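Local coordinates for protein Baccell_00875 (Bacteroides cellulosilyticus DSM 14838, PDB 5NO8) that is a polysaccharide lyase that probably removes the L-rhamnose capping glucuronic acid on the side chains of complex arabinogalactan proteins, at residues 172-177 / 195-200; 236-241 / 253-258; 240-243 / 247-250. All blocks are in the same frame, centred on the assembly; numbering follows the deposited sequence.

Contact 1 (172-177 / 195-200); sequences SAAYVN and GAIRNY
The carbonyl oxygen of Gly195 is met by Ser172 CA and by two waters that also reach Ser172. Ser172 CA lies 3.5 Å from Gly195 O with an angle of 161° at the hydrogen, a nearly straight CA-H...O contact. Water 1 sits 2.7 Å from Gly195 O and 2.9 Å from Ser172 O and donates to both, linking the two carbonyls, though other acceptors compete for its two protons. Water 2 lies 2.7 Å from Ser172 OG and adds only a weak bond to Gly195 O. The serine hydroxyl is held chiefly by the backbone N of Gln327 in strand 326-335, which belongs to another sheet. Next along, the methyl of Ala196 rests 3.7 Å from Ser172 N, and the backbones run close here, with Ser172 CA and Ala196 CA 4.3 Å apart.

Ala174 CB packs on the branching carbon of Ile197, 3.7 Å from Ile197 CB, and lies 3.9 Å from Ile197 O. The rest of the isoleucine leads away from this methyl to meet Leu220 and Val192, and Ala174 touches Val192 too, so the pair shares a neighbour on strand 187-194. That strand belongs to the large antiparallel sheet, whereas strand 199-203 pairs with 217-221 in a different one. Residues 195-198 thus carry the chain from sheet to sheet, a short connection consistent with the layered packing of a beta-sandwich.

Contact 2 (236-241 / 253-258); sequences EWHVFA and LEKGSV
Lys255 forms part of the Schellman motif that ends helix 245-254, and from there it reaches across to His238 and Phe240 on strand 232-242. The turn depends on Gly256, which adopts a positive phi of 94° and returns a backbone bond from its N to Leu253 O at 3.0 Å; a CB at these backbone angles would collide with the carbonyl oxygen of Lys255. Lys255 runs extended as far as CE, passing Phe240 in the opposite direction to the phenylalanine side chain. CE settles over one face of the ring, 4.0 Å from its centroid and shifted toward the rim beside CD1, a CH-pi contact. On the histidine side, Lys255 CD lies 3.9 Å from His238 CB. The strongest partner of the ammonium is Asp122 on the adjacent strand 122-131, with which it forms a salt bridge. A methionine in place of the lysine would probably leave Asp122 without its positive mate, even if part of the cover on the Phe240 ring remained. The chain bends only at its last torsion (chi4 -66°), which turns NZ to the edge of the imidazole, near the ring plane, for a weak hydrogen bond of 3.3 Å from Lys255 NZ to His238 ND1.

Contact 3 (240-243 / 247-250); sequences FAHN and DFRH
Phe248 CB sits almost exactly over the centre of the His242 ring, 3.7 Å from its centroid, as a CH-pi contact. With CG anti to the backbone N (chi1 174°), the phenyl ring extends beyond the imidazole, so that His242 CD2 meets it at the edge, 3.7 Å from Phe248 CD1. The two rings are oblique, their planes at 54°. Further back along the strand, Phe240 CZ touches the same Phe248 CD1 at 3.9 Å, the side chains crossing at about a right angle. Here a strand passes through a two-residue turn into a helix: 232-242 leads into 245-254, and the first helical turn answers the end of the strand. Asp247 OD2 accepts the backbone N-H of Asn243 at 2.8 Å through its anti lone pair, and it also lies 3.4 Å from His242 CA. The side-chain amide of Asn243 lies nearly parallel to this carboxylate, their planes 18° apart. In the second shell, the imidazole is fixed in rotation by Gly244 N at ND1 and by a weak bond from NE2 to Asn177 OD1. Beyond them, Tyr175 meets the Phe248 ring edge-to-face, and Phe581, from the helical half of the chain, packs on Phe248 and receives Arg249 in a cation-pi contact.

The contacts illustrate how one sheet can organise several chain connections. All three reach the antiparallel sheet in which strands 175-180, 187-194 and 232-242 lie side by side. Contact 1 closes before the others open; contacts 2 and 3 start from the same strand and share Phe240 and Ala241, their centres about 9 Å apart. Contact 3 uses the first turn of helix 245-254, contact 2 the residue just past its C-terminal end. The centre of contact 1 lies about 11 Å from that of contact 2, where Ala173 packs against Ser257 and Val258, and about 16 Å from that of contact 3, which it touches through strand 175-180. Strands 175-180 and 232-242 are thereby joined to the helix start and the loop after its end.

Contact 1 (172-177 / 195-200)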
loop_
_atom_site.group_PDB
_atom_site.type_symbol
_atom_site.label_atom_id
_atom_site.label_comp_id
_atom_site.label_asym_id
_atom_site.label_seq_id
_atom_site.Cartn_x
_atom_site.Cartn_y
_atom_site.Cartn_z
ATOM N N SER A 172 -3.689 -22.342 -0.287
ATOM C CA SER A 172 -4.169 -23.099 -1.448
ATOM C C SER A 172 -4.899 -22.227 -2.440
ATOM O O SER A 172 -5.016 -22.614 -3.599
ATOM C CB SER A 172 -5.089 -24.260 -1.045
ATOM O OG SER A 172 -4.491 -25.070 -0.042
ATOM N N ALA A 173 -5.401 -21.076 -1.981
ATOM C CA ALA A 173 -6.145 -20.141 -2.820
ATOM C C ALA A 173 -5.364 -18.864 -3.040
ATOM O O ALA A 173 -5.937 -17.789 -3.263
ATOM C CB ALA A 173 -7.472 -19.839 -2.174
ATOM N N ALA A 174 -4.034 -18.979 -3.004
ATOM C CA ALA A 174 -3.181 -17.852 -3.298
ATOM C C ALA A 174 -3.315 -17.431 -4.767
ATOM O O ALA A 174 -3.680 -18.215 -5.620
ATOM C CB ALA A 174 -1.740 -18.197 -2.982
ATOM N N TYR A 175 -2.999 -16.168 -5.038
ATOM C CA TYR A 175 -3.042 -15.637 -6.373
ATOM C C TYR A 175 -2.188 -14.385 -6.504
ATOM O O TYR A 175 -1.760 -13.788 -5.530
ATOM C CB TYR A 175 -4.489 -15.355 -6.810
ATOM C CG TYR A 175 -5.208 -14.279 -6.033
ATOM C CD1 TYR A 175 -4.908 -12.924 -6.203
ATOM C CD2 TYR A 175 -6.184 -14.615 -5.109
ATOM C CE1 TYR A 175 -5.564 -11.954 -5.487
ATOM C CE2 TYR A 175 -6.866 -13.648 -4.419
ATOM C CZ TYR A 175 -6.551 -12.319 -4.619
ATOM O OH TYR A 175 -7.187 -11.358 -3.890
ATOM N N VAL A 176 -1.975 -13.991 -7.755
ATOM C CA VAL A 176 -1.468 -12.680 -8.098
ATOM C C VAL A 176 -2.360 -12.098 -9.205
ATOM O O VAL A 176 -2.642 -12.757 -10.214
ATOM C CB VAL A 176 0.002 -12.683 -8.564
ATOM C CG1 VAL A 176 0.448 -11.264 -8.829
ATOM C CG2 VAL A 176 0.943 -13.332 -7.545
ATOM N N ASN A 177 -2.847 -10.883 -8.976
ATOM C CA ASN A 177 -3.596 -10.150 -9.972
ATOM C C ASN A 177 -2.733 -8.975 -10.386
ATOM O O ASN A 177 -2.528 -8.066 -9.604
ATOM C CB ASN A 177 -4.916 -9.694 -9.386
ATOM C CG ASN A 177 -5.792 -8.990 -10.396
ATOM O OD1 ASN A 177 -5.572 -9.108 -11.615
ATOM N ND2 ASN A 177 -6.766 -8.232 -9.910
ATOM N N GLY A 195 -1.010 -27.286 -4.326
ATOM C CA GLY A 195 -0.081 -26.778 -3.313
ATOM C C GLY A 195 -0.527 -25.415 -2.804
ATOM O O GLY A 195 -1.719 -25.090 -2.850
ATOM N N ALA A 196 0.416 -24.638 -2.299
ATOM C CA ALA A 196 0.101 -23.397 -1.594
ATOM C C ALA A 196 1.223 -22.385 -1.657
ATOM O O ALA A 196 2.397 -22.744 -1.808
ATOM C CB ALA A 196 -0.244 -23.698 -0.148
ATOM N N ILE A 197 0.846 -21.118 -1.528
ATOM C CA ILE A 197 1.801 -20.035 -1.329
ATOM C C ILE A 197 1.435 -19.388 0.004
ATOM O O ILE A 197 0.293 -18.949 0.211
ATOM C CB ILE A 197 1.791 -19.011 -2.481
ATOM C CG1 ILE A 197 2.293 -19.635 -3.781
ATOM C CG2 ILE A 197 2.616 -17.760 -2.144
ATOM C CD1 ILE A 197 3.716 -20.152 -3.726
ATOM N N ARG A 198 2.400 -19.362 0.916
ATOM C CA ARG A 198 2.177 -18.880 2.279
ATOM C C ARG A 198 2.592 -17.435 2.522
ATOM O O ARG A 198 2.178 -16.829 3.497
ATOM C CB ARG A 198 2.864 -19.782 3.297
ATOM C CG ARG A 198 4.370 -19.657 3.269
ATOM C CD ARG A 198 5.103 -19.985 4.553
ATOM N NE ARG A 198 6.547 -20.038 4.227
ATOM C CZ ARG A 198 7.438 -19.047 4.377
ATOM N NH1 ARG A 198 7.107 -17.869 4.912
ATOM N NH2 ARG A 198 8.719 -19.240 3.998
ATOM N N ASN A 199 3.482 -16.904 1.686
ATOM C CA ASN A 199 3.956 -15.541 1.851
ATOM C C ASN A 199 4.747 -15.140 0.619
ATOM O O ASN A 199 4.780 -15.868 -0.364
ATOM C CB ASN A 199 4.848 -15.421 3.109
ATOM C CG ASN A 199 4.600 -14.124 3.848
ATOM O OD1 ASN A 199 4.491 -13.090 3.221
ATOM N ND2 ASN A 199 4.478 -14.192 5.192
ATOM N N TYR A 200 5.323 -13.957 0.642
ATOM C CA TYR A 200 6.269 -13.578 -0.389
ATOM C C TYR A 200 7.415 -12.765 0.191
ATOM O O TYR A 200 7.319 -12.211 1.272
ATOM C CB TYR A 200 5.590 -12.831 -1.534
ATOM C CG TYR A 200 5.104 -11.434 -1.183
ATOM C CD1 TYR A 200 3.876 -11.255 -0.574
ATOM C CD2 TYR A 200 5.876 -10.303 -1.464
ATOM C CE1 TYR A 200 3.404 -9.998 -0.277
ATOM C CE2 TYR A 200 5.414 -9.019 -1.164
ATOM C CZ TYR A 200 4.183 -8.883 -0.544
ATOM O OH TYR A 200 3.661 -7.647 -0.219
HETATM O O HOH W 1 -4.056 -25.317 -4.273
HETATM O O HOH W 2 -2.992 -27.200 -0.690
#

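Contact 2 (236-241 / 253-258)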
loop_
_atom_site.group_PDB
_atom_site.type_symbol
_atom_site.label_atom_id
_atom_site.label_comp_id
_atom_site.label_asym_id
_atom_site.label_seq_id
_atom_site.Cartn_x
_atom_site.Cartn_y
_atom_site.Cartn_z
ATOM N N GLU A 236 1.273 -26.022 -8.401
ATOM C CA GLU A 236 0.846 -25.762 -9.746
ATOM C C GLU A 236 0.137 -24.408 -9.781
ATOM O O GLU A 236 -0.625 -24.071 -8.879
ATOM C CB GLU A 236 -0.091 -26.876 -10.209
ATOM C CG GLU A 236 -0.614 -26.715 -11.622
ATOM C CD GLU A 236 -1.711 -27.716 -11.962
ATOM O OE1 GLU A 236 -1.413 -28.639 -12.742
ATOM O OE2 GLU A 236 -2.854 -27.597 -11.443
ATOM N N TRP A 237 0.358 -23.649 -10.833
ATOM C CA TRP A 237 -0.452 -22.472 -11.034
ATOM C C TRP A 237 -0.757 -22.265 -12.502
ATOM O O TRP A 237 -0.087 -22.849 -13.355
ATOM C CB TRP A 237 0.196 -21.247 -10.422
ATOM C CG TRP A 237 1.627 -20.908 -10.853
ATOM C CD1 TRP A 237 2.140 -20.877 -12.116
ATOM C CD2 TRP A 237 2.690 -20.497 -9.990
ATOM N NE1 TRP A 237 3.449 -20.502 -12.092
ATOM C CE2 TRP A 237 3.816 -20.256 -10.798
ATOM C CE3 TRP A 237 2.788 -20.281 -8.620
ATOM C CZ2 TRP A 237 5.028 -19.812 -10.275
ATOM C CZ3 TRP A 237 4.011 -19.853 -8.096
ATOM C CH2 TRP A 237 5.101 -19.638 -8.921
ATOM N N HIS A 238 -1.781 -21.446 -12.753
ATOM C CA HIS A 238 -2.178 -21.030 -14.091
ATOM C C HIS A 238 -1.900 -19.541 -14.213
ATOM O O HIS A 238 -2.291 -18.791 -13.315
ATOM C CB HIS A 238 -3.656 -21.206 -14.266
ATOM C CG HIS A 238 -4.092 -22.619 -14.398
ATOM N ND1 HIS A 238 -4.984 -23.017 -15.364
ATOM C CD2 HIS A 238 -3.766 -23.731 -13.702
ATOM C CE1 HIS A 238 -5.204 -24.319 -15.252
ATOM N NE2 HIS A 238 -4.491 -24.774 -14.238
ATOM N N VAL A 239 -1.235 -19.141 -15.302
ATOM C CA VAL A 239 -0.971 -17.756 -15.650
ATOM C C VAL A 239 -1.755 -17.425 -16.906
ATOM O O VAL A 239 -1.736 -18.182 -17.870
ATOM C CB VAL A 239 0.526 -17.516 -15.849
ATOM C CG1 VAL A 239 0.780 -16.079 -16.272
ATOM C CG2 VAL A 239 1.272 -17.847 -14.571
ATOM N N PHE A 240 -2.522 -16.339 -16.872
ATOM C CA PHE A 240 -3.542 -16.126 -17.914
ATOM C C PHE A 240 -3.905 -14.654 -18.043
ATOM O O PHE A 240 -3.794 -13.873 -17.105
ATOM C CB PHE A 240 -4.828 -16.899 -17.592
ATOM C CG PHE A 240 -5.398 -16.571 -16.235
ATOM C CD1 PHE A 240 -4.967 -17.280 -15.103
ATOM C CD2 PHE A 240 -6.340 -15.562 -16.068
ATOM C CE1 PHE A 240 -5.471 -16.987 -13.850
ATOM C CE2 PHE A 240 -6.841 -15.257 -14.798
ATOM C CZ PHE A 240 -6.409 -15.971 -13.691
ATOM N N ALA A 241 -4.375 -14.311 -19.232
ATOM C CA ALA A 241 -4.856 -12.983 -19.518
ATOM C C ALA A 241 -6.260 -12.831 -18.960
ATOM O O ALA A 241 -7.034 -13.774 -18.935
ATOM C CB ALA A 241 -4.891 -12.773 -21.030
ATOM N N LEU A 253 -12.333 -18.718 -9.980
ATOM C CA LEU A 253 -13.346 -19.709 -9.606
ATOM C C LEU A 253 -13.470 -20.831 -10.651
ATOM O O LEU A 253 -13.616 -22.000 -10.281
ATOM C CB LEU A 253 -14.701 -19.047 -9.378
ATOM C CG LEU A 253 -14.781 -18.042 -8.222
ATOM C CD1 LEU A 253 -16.118 -17.308 -8.235
ATOM C CD2 LEU A 253 -14.579 -18.746 -6.895
ATOM N N GLU A 254 -13.374 -20.478 -11.938
ATOM C CA GLU A 254 -13.411 -21.482 -13.007
ATOM C C GLU A 254 -12.283 -22.458 -12.902
ATOM O O GLU A 254 -12.456 -23.636 -13.207
ATOM C CB GLU A 254 -13.355 -20.849 -14.393
ATOM C CG GLU A 254 -14.605 -20.072 -14.741
ATOM C CD GLU A 254 -14.603 -19.533 -16.161
ATOM O OE1 GLU A 254 -13.517 -19.144 -16.664
ATOM O OE2 GLU A 254 -15.712 -19.517 -16.760
ATOM N N LYS A 255 -11.135 -21.974 -12.442
ATOM C CA LYS A 255 -9.947 -22.802 -12.285
ATOM C C LYS A 255 -9.985 -23.621 -10.998
ATOM O O LYS A 255 -9.034 -24.338 -10.705
ATOM C CB LYS A 255 -8.690 -21.920 -12.392
ATOM C CG LYS A 255 -8.487 -21.484 -13.846
ATOM C CD LYS A 255 -7.429 -20.431 -14.050
ATOM C CE LYS A 255 -7.540 -19.850 -15.459
ATOM N NZ LYS A 255 -7.225 -20.871 -16.497
ATOM N N GLY A 256 -11.073 -23.523 -10.225
ATOM C CA GLY A 256 -11.289 -24.380 -9.066
ATOM C C GLY A 256 -10.827 -23.835 -7.724
ATOM O O GLY A 256 -10.887 -24.543 -6.724
ATOM N N SER A 257 -10.383 -22.583 -7.692
ATOM C CA SER A 257 -9.974 -21.958 -6.436
ATOM C C SER A 257 -11.184 -21.302 -5.744
ATOM O O SER A 257 -12.331 -21.513 -6.161
ATOM C CB SER A 257 -8.871 -20.957 -6.703
ATOM O OG SER A 257 -8.305 -20.506 -5.479
ATOM N N VAL A 258 -10.941 -20.585 -4.645
ATOM C CA VAL A 258 -12.022 -19.960 -3.876
ATOM C C VAL A 258 -11.671 -18.527 -3.574
ATOM O O VAL A 258 -10.497 -18.134 -3.651
ATOM C CB VAL A 258 -12.325 -20.722 -2.562
ATOM C CG1 VAL A 258 -12.644 -22.183 -2.845
ATOM C CG2 VAL A 258 -11.184 -20.627 -1.565
#

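Contact 3 (240-243 / 247-250)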
loop_
_atom_site.group_PDB
_atom_site.type_symbol
_atom_site.label_atom_id
_atom_site.label_comp_id
_atom_site.label_asym_id
_atom_site.label_seq_id
_atom_site.Cartn_x
_atom_site.Cartn_y
_atom_site.Cartn_z
ATOM N N PHE A 240 -2.522 -16.339 -16.872
ATOM C CA PHE A 240 -3.542 -16.126 -17.914
ATOM C C PHE A 240 -3.905 -14.654 -18.043
ATOM O O PHE A 240 -3.794 -13.873 -17.105
ATOM C CB PHE A 240 -4.828 -16.899 -17.592
ATOM C CG PHE A 240 -5.398 -16.571 -16.235
ATOM C CD1 PHE A 240 -4.967 -17.280 -15.103
ATOM C CD2 PHE A 240 -6.340 -15.562 -16.068
ATOM C CE1 PHE A 240 -5.471 -16.987 -13.850
ATOM C CE2 PHE A 240 -6.841 -15.257 -14.798
ATOM C CZ PHE A 240 -6.409 -15.971 -13.691
ATOM N N ALA A 241 -4.375 -14.311 -19.232
ATOM C CA ALA A 241 -4.856 -12.983 -19.518
ATOM C C ALA A 241 -6.260 -12.831 -18.960
ATOM O O ALA A 241 -7.034 -13.774 -18.935
ATOM C CB ALA A 241 -4.891 -12.773 -21.030
ATOM N N HIS A 242 -6.593 -11.625 -18.537
ATOM C CA HIS A 242 -7.940 -11.308 -18.123
ATOM C C HIS A 242 -8.280 -9.849 -18.368
ATOM O O HIS A 242 -7.422 -9.042 -18.691
ATOM C CB HIS A 242 -8.204 -11.740 -16.659
ATOM C CG HIS A 242 -7.487 -10.919 -15.640
ATOM N ND1 HIS A 242 -7.937 -9.682 -15.234
ATOM C CD2 HIS A 242 -6.330 -11.136 -14.964
ATOM C CE1 HIS A 242 -7.114 -9.192 -14.322
ATOM N NE2 HIS A 242 -6.121 -10.048 -14.153
ATOM N N ASN A 243 -9.546 -9.532 -18.234
ATOM C CA ASN A 243 -10.068 -8.202 -18.582
ATOM C C ASN A 243 -10.397 -7.293 -17.428
ATOM O O ASN A 243 -10.986 -6.244 -17.629
ATOM C CB ASN A 243 -11.280 -8.374 -19.493
ATOM C CG ASN A 243 -10.884 -8.765 -20.893
ATOM O OD1 ASN A 243 -9.878 -8.280 -21.433
ATOM N ND2 ASN A 243 -11.671 -9.650 -21.501
ATOM N N ASP A 247 -13.466 -10.313 -14.142
ATOM C CA ASP A 247 -13.073 -11.385 -15.024
ATOM C C ASP A 247 -12.011 -12.245 -14.330
ATOM O O ASP A 247 -12.071 -13.475 -14.394
ATOM C CB ASP A 247 -12.530 -10.796 -16.319
ATOM C CG ASP A 247 -12.323 -11.831 -17.407
ATOM O OD1 ASP A 247 -13.150 -12.747 -17.537
ATOM O OD2 ASP A 247 -11.333 -11.715 -18.163
ATOM N N PHE A 248 -11.073 -11.589 -13.652
ATOM C CA PHE A 248 -10.066 -12.313 -12.835
ATOM C C PHE A 248 -10.745 -13.225 -11.818
ATOM O O PHE A 248 -10.456 -14.422 -11.753
ATOM C CB PHE A 248 -9.127 -11.351 -12.123
ATOM C CG PHE A 248 -8.172 -12.040 -11.176
ATOM C CD1 PHE A 248 -7.042 -12.710 -11.659
ATOM C CD2 PHE A 248 -8.402 -12.030 -9.812
ATOM C CE1 PHE A 248 -6.164 -13.350 -10.802
ATOM C CE2 PHE A 248 -7.543 -12.699 -8.930
ATOM C CZ PHE A 248 -6.413 -13.348 -9.427
ATOM N N ARG A 249 -11.686 -12.671 -11.072
ATOM C CA ARG A 249 -12.405 -13.469 -10.067
ATOM C C ARG A 249 -13.168 -14.639 -10.645
ATOM O O ARG A 249 -13.139 -15.761 -10.105
ATOM C CB ARG A 249 -13.350 -12.584 -9.244
ATOM C CG ARG A 249 -12.622 -11.741 -8.213
ATOM C CD ARG A 249 -13.577 -11.017 -7.288
ATOM N NE ARG A 249 -14.234 -9.905 -7.940
ATOM C CZ ARG A 249 -13.847 -8.622 -7.900
ATOM N NH1 ARG A 249 -12.766 -8.206 -7.258
ATOM N NH2 ARG A 249 -14.565 -7.723 -8.545
ATOM N N HIS A 250 -13.823 -14.396 -11.778
ATOM C CA HIS A 250 -14.556 -15.444 -12.477
ATOM C C HIS A 250 -13.633 -16.581 -12.892
ATOM O O HIS A 250 -13.919 -17.754 -12.654
ATOM C CB HIS A 250 -15.277 -14.854 -13.713
ATOM C CG HIS A 250 -16.109 -15.853 -14.458
ATOM N ND1 HIS A 250 -17.258 -16.407 -13.931
ATOM C CD2 HIS A 250 -15.939 -16.426 -15.672
ATOM C CE1 HIS A 250 -17.766 -17.273 -14.792
ATOM N NE2 HIS A 250 -16.982 -17.307 -15.856
#